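PDB 4GPS: decapping and exoribonuclease protein 1 from Kluyveromyces lactis, which removes the NAD cap from the 5' end of capped RNAs, cleaves methylguanosine caps and degrades RNA as a 5'-3' exoribonuclease, using a divalent metal cation. Local coordinates for residues N319-F330 with Q340-I349. Numbering follows the deposited sequence.
Sequences NLLPKSDLLIGF and QLKAYKIQDI
L326 and Y344 exchange two backbone hydrogen bonds, L326 N to Y344 O (2.8 Å) and Y344 N to L326 O (2.7 Å), in the antiparallel beta hairpin of strands 325-331 and 338-344, part of the PD-(D/E)XK-type nuclease fold. I328 with K342 forms the next hydrogen-bonded pair; F330 with Q340 follows, its Q340 N to F330 O bond weak. The axes of segments 325-330 and 340-344 run at 161°, antiparallel with a modest twist. On the face carrying L326, I328 and F330, the I328 CD1 methyl meets the Y344 ring obliquely, 3.6 Å from CE2. Farther along, F330 turns its ring edge to Y344, with CZ 3.6 Å from OH, while I328 CG2 lies over one F330 face. Where the hairpin strand gives way to helix 346-353, D325 and K345 run side by side, and K345 NZ forms a salt bridge with D325 OD2 at 2.9 Å, on the syn side and 22° out of the carboxylate plane. The K345 chain stays extended until its last torsion bends (chi4 -59°), bringing the ammonium to that oxygen. D325 OD1 accepts a hydrogen bond from a water that in turn accepts from I346 N, linking the strand to the helix's first turn. Replacing D325 by a leucine would probably leave the K345 ammonium without its mate and the water without the D325 OD1 acceptor. In the second shell, strand 290-297 pairs in parallel with 325-331, and the L326 side chain touches E293, a ligand of the divalent metal; I328 lies near K295, which probably binds substrate. H299 stacks on F330. K345 itself is the N-cap residue, its backbone N donating to D348 OD2 at 2.7 Å through that oxygen's anti lone pair.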
# COMPACT_ATOMS: atom_id res chain seq x y z
N ASN A 319 -5.57 -3.90 -2.67
CA ASN A 319 -6.85 -3.35 -3.07
C ASN A 319 -6.77 -1.96 -3.69
O ASN A 319 -7.67 -1.57 -4.41
CB ASN A 319 -7.83 -3.32 -1.90
CG ASN A 319 -9.25 -3.21 -2.37
OD1 ASN A 319 -9.86 -2.18 -2.26
ND2 ASN A 319 -9.76 -4.29 -2.93
N LEU A 320 -5.71 -1.21 -3.40
CA LEU A 320 -5.55 0.13 -3.99
C LEU A 320 -5.08 0.06 -5.47
O LEU A 320 -4.98 1.09 -6.15
CB LEU A 320 -4.54 0.96 -3.18
CG LEU A 320 -5.01 1.55 -1.86
CD1 LEU A 320 -3.79 1.86 -1.10
CD2 LEU A 320 -5.91 2.80 -2.05
N LEU A 321 -4.78 -1.12 -5.96
CA LEU A 321 -4.33 -1.27 -7.35
C LEU A 321 -5.42 -1.87 -8.23
O LEU A 321 -6.38 -2.48 -7.75
CB LEU A 321 -3.11 -2.20 -7.43
CG LEU A 321 -1.96 -1.82 -6.51
CD1 LEU A 321 -0.91 -2.90 -6.56
CD2 LEU A 321 -1.39 -0.49 -6.95
N PRO A 322 -5.28 -1.68 -9.54
CA PRO A 322 -6.24 -2.20 -10.52
C PRO A 322 -6.24 -3.75 -10.53
O PRO A 322 -7.28 -4.38 -10.37
CB PRO A 322 -5.70 -1.64 -11.83
CG PRO A 322 -5.00 -0.39 -11.43
CD PRO A 322 -4.35 -0.71 -10.14
N LYS A 323 -5.07 -4.35 -10.72
CA LYS A 323 -4.93 -5.82 -10.81
C LYS A 323 -3.69 -6.16 -10.00
O LYS A 323 -2.66 -5.53 -10.19
CB LYS A 323 -4.66 -6.27 -12.27
CG LYS A 323 -3.17 -5.92 -12.75
CD LYS A 323 -2.80 -6.17 -14.25
CE LYS A 323 -1.35 -5.67 -14.55
NZ LYS A 323 -0.81 -5.96 -15.94
N SER A 324 -3.74 -7.16 -9.13
CA SER A 324 -2.55 -7.47 -8.36
C SER A 324 -2.78 -8.66 -7.48
O SER A 324 -3.79 -8.75 -6.80
CB SER A 324 -2.15 -6.28 -7.50
OG SER A 324 -1.13 -6.62 -6.61
N ASP A 325 -1.86 -9.61 -7.48
CA ASP A 325 -2.01 -10.77 -6.62
C ASP A 325 -0.93 -10.74 -5.56
O ASP A 325 0.06 -10.00 -5.67
CB ASP A 325 -1.93 -12.08 -7.41
CG ASP A 325 -3.20 -12.35 -8.20
OD1 ASP A 325 -4.26 -11.79 -7.85
OD2 ASP A 325 -3.15 -13.14 -9.17
N LEU A 326 -1.12 -11.54 -4.52
CA LEU A 326 -0.15 -11.64 -3.46
C LEU A 326 0.44 -13.02 -3.50
O LEU A 326 -0.23 -13.98 -3.88
CB LEU A 326 -0.81 -11.45 -2.10
CG LEU A 326 -1.18 -10.03 -1.73
CD1 LEU A 326 -2.21 -10.01 -0.61
CD2 LEU A 326 0.05 -9.33 -1.28
N LEU A 327 1.70 -13.12 -3.13
CA LEU A 327 2.41 -14.38 -3.04
C LEU A 327 3.13 -14.32 -1.67
O LEU A 327 3.95 -13.43 -1.41
CB LEU A 327 3.42 -14.54 -4.17
CG LEU A 327 4.25 -15.83 -4.10
CD1 LEU A 327 3.31 -17.08 -4.15
CD2 LEU A 327 5.29 -15.84 -5.27
N ILE A 328 2.78 -15.24 -0.80
CA ILE A 328 3.37 -15.24 0.52
C ILE A 328 4.30 -16.42 0.74
O ILE A 328 4.00 -17.57 0.37
CB ILE A 328 2.26 -15.24 1.56
CG1 ILE A 328 1.52 -13.91 1.46
CG2 ILE A 328 2.82 -15.52 2.97
CD1 ILE A 328 0.40 -13.75 2.46
N GLY A 329 5.46 -16.11 1.31
CA GLY A 329 6.43 -17.13 1.62
C GLY A 329 6.45 -17.28 3.14
O GLY A 329 6.88 -16.37 3.85
N PHE A 330 5.97 -18.41 3.63
CA PHE A 330 5.94 -18.64 5.07
C PHE A 330 7.21 -19.36 5.45
O PHE A 330 7.61 -20.33 4.80
CB PHE A 330 4.73 -19.49 5.47
CG PHE A 330 3.41 -18.86 5.16
CD1 PHE A 330 2.77 -19.11 3.96
CD2 PHE A 330 2.78 -18.03 6.08
CE1 PHE A 330 1.51 -18.55 3.69
CE2 PHE A 330 1.53 -17.46 5.81
CZ PHE A 330 0.90 -17.73 4.61
N GLN A 340 6.54 -22.79 2.82
CA GLN A 340 5.41 -22.85 1.92
C GLN A 340 5.25 -21.53 1.17
O GLN A 340 5.47 -20.45 1.73
CB GLN A 340 4.14 -23.16 2.74
CG GLN A 340 2.82 -23.09 2.00
CD GLN A 340 1.61 -23.23 2.96
OE1 GLN A 340 1.77 -23.22 4.19
NE2 GLN A 340 0.41 -23.36 2.39
N LEU A 341 4.89 -21.65 -0.09
CA LEU A 341 4.62 -20.51 -0.93
C LEU A 341 3.12 -20.61 -1.20
O LEU A 341 2.63 -21.68 -1.56
CB LEU A 341 5.35 -20.64 -2.26
CG LEU A 341 6.76 -20.11 -2.34
CD1 LEU A 341 7.26 -20.28 -3.79
CD2 LEU A 341 6.78 -18.66 -1.92
N LYS A 342 2.40 -19.51 -1.04
CA LYS A 342 0.97 -19.55 -1.29
C LYS A 342 0.49 -18.28 -1.94
O LYS A 342 0.74 -17.19 -1.43
CB LYS A 342 0.18 -19.77 0.00
CG LYS A 342 -1.24 -20.27 -0.23
CD LYS A 342 -2.02 -20.42 1.06
CE LYS A 342 -3.29 -21.27 0.86
NZ LYS A 342 -4.21 -20.75 -0.17
N ALA A 343 -0.20 -18.44 -3.06
CA ALA A 343 -0.74 -17.29 -3.80
C ALA A 343 -2.10 -16.84 -3.21
O ALA A 343 -2.87 -17.64 -2.69
CB ALA A 343 -0.90 -17.67 -5.30
N TYR A 344 -2.38 -15.54 -3.28
CA TYR A 344 -3.66 -15.05 -2.78
C TYR A 344 -4.14 -13.98 -3.70
O TYR A 344 -3.37 -13.12 -4.11
CB TYR A 344 -3.53 -14.38 -1.40
CG TYR A 344 -3.21 -15.31 -0.26
CD1 TYR A 344 -4.21 -15.89 0.50
CD2 TYR A 344 -1.89 -15.58 0.10
CE1 TYR A 344 -3.91 -16.70 1.57
CE2 TYR A 344 -1.59 -16.39 1.16
CZ TYR A 344 -2.60 -16.94 1.90
OH TYR A 344 -2.29 -17.77 2.96
N LYS A 345 -5.42 -14.04 -4.06
CA LYS A 345 -6.00 -12.98 -4.86
C LYS A 345 -6.58 -12.04 -3.81
O LYS A 345 -6.58 -12.37 -2.60
CB LYS A 345 -7.06 -13.54 -5.79
CG LYS A 345 -6.39 -14.20 -6.95
CD LYS A 345 -7.34 -14.83 -7.91
CE LYS A 345 -6.51 -15.40 -9.04
NZ LYS A 345 -5.72 -14.30 -9.69
N ILE A 346 -7.04 -10.86 -4.23
CA ILE A 346 -7.59 -9.89 -3.28
C ILE A 346 -8.77 -10.48 -2.51
O ILE A 346 -8.88 -10.30 -1.29
CB ILE A 346 -8.02 -8.59 -4.00
CG1 ILE A 346 -8.41 -7.53 -2.97
CG2 ILE A 346 -9.19 -8.87 -4.93
CD1 ILE A 346 -7.30 -7.21 -2.05
N GLN A 347 -9.66 -11.18 -3.20
CA GLN A 347 -10.82 -11.81 -2.56
C GLN A 347 -10.35 -12.80 -1.49
O GLN A 347 -10.99 -12.94 -0.44
CB GLN A 347 -11.68 -12.53 -3.62
CG GLN A 347 -12.82 -13.36 -3.04
CD GLN A 347 -13.83 -12.52 -2.25
OE1 GLN A 347 -14.40 -12.99 -1.25
NE2 GLN A 347 -14.06 -11.26 -2.70
N ASP A 348 -9.24 -13.49 -1.74
CA ASP A 348 -8.70 -14.44 -0.77
C ASP A 348 -8.20 -13.73 0.50
O ASP A 348 -8.57 -14.14 1.62
CB ASP A 348 -7.56 -15.28 -1.38
CG ASP A 348 -8.00 -16.06 -2.63
OD1 ASP A 348 -9.02 -16.78 -2.57
OD2 ASP A 348 -7.32 -15.96 -3.68
N ILE A 349 -7.37 -12.68 0.36
CA ILE A 349 -6.92 -12.00 1.59
C ILE A 349 -8.15 -11.45 2.29
O ILE A 349 -8.23 -11.52 3.49
CB ILE A 349 -6.01 -10.78 1.35
CG1 ILE A 349 -4.74 -11.21 0.66
CG2 ILE A 349 -5.60 -10.19 2.70
CD1 ILE A 349 -3.90 -12.13 1.56
O HOH W 1 -6.28 -10.15 -6.89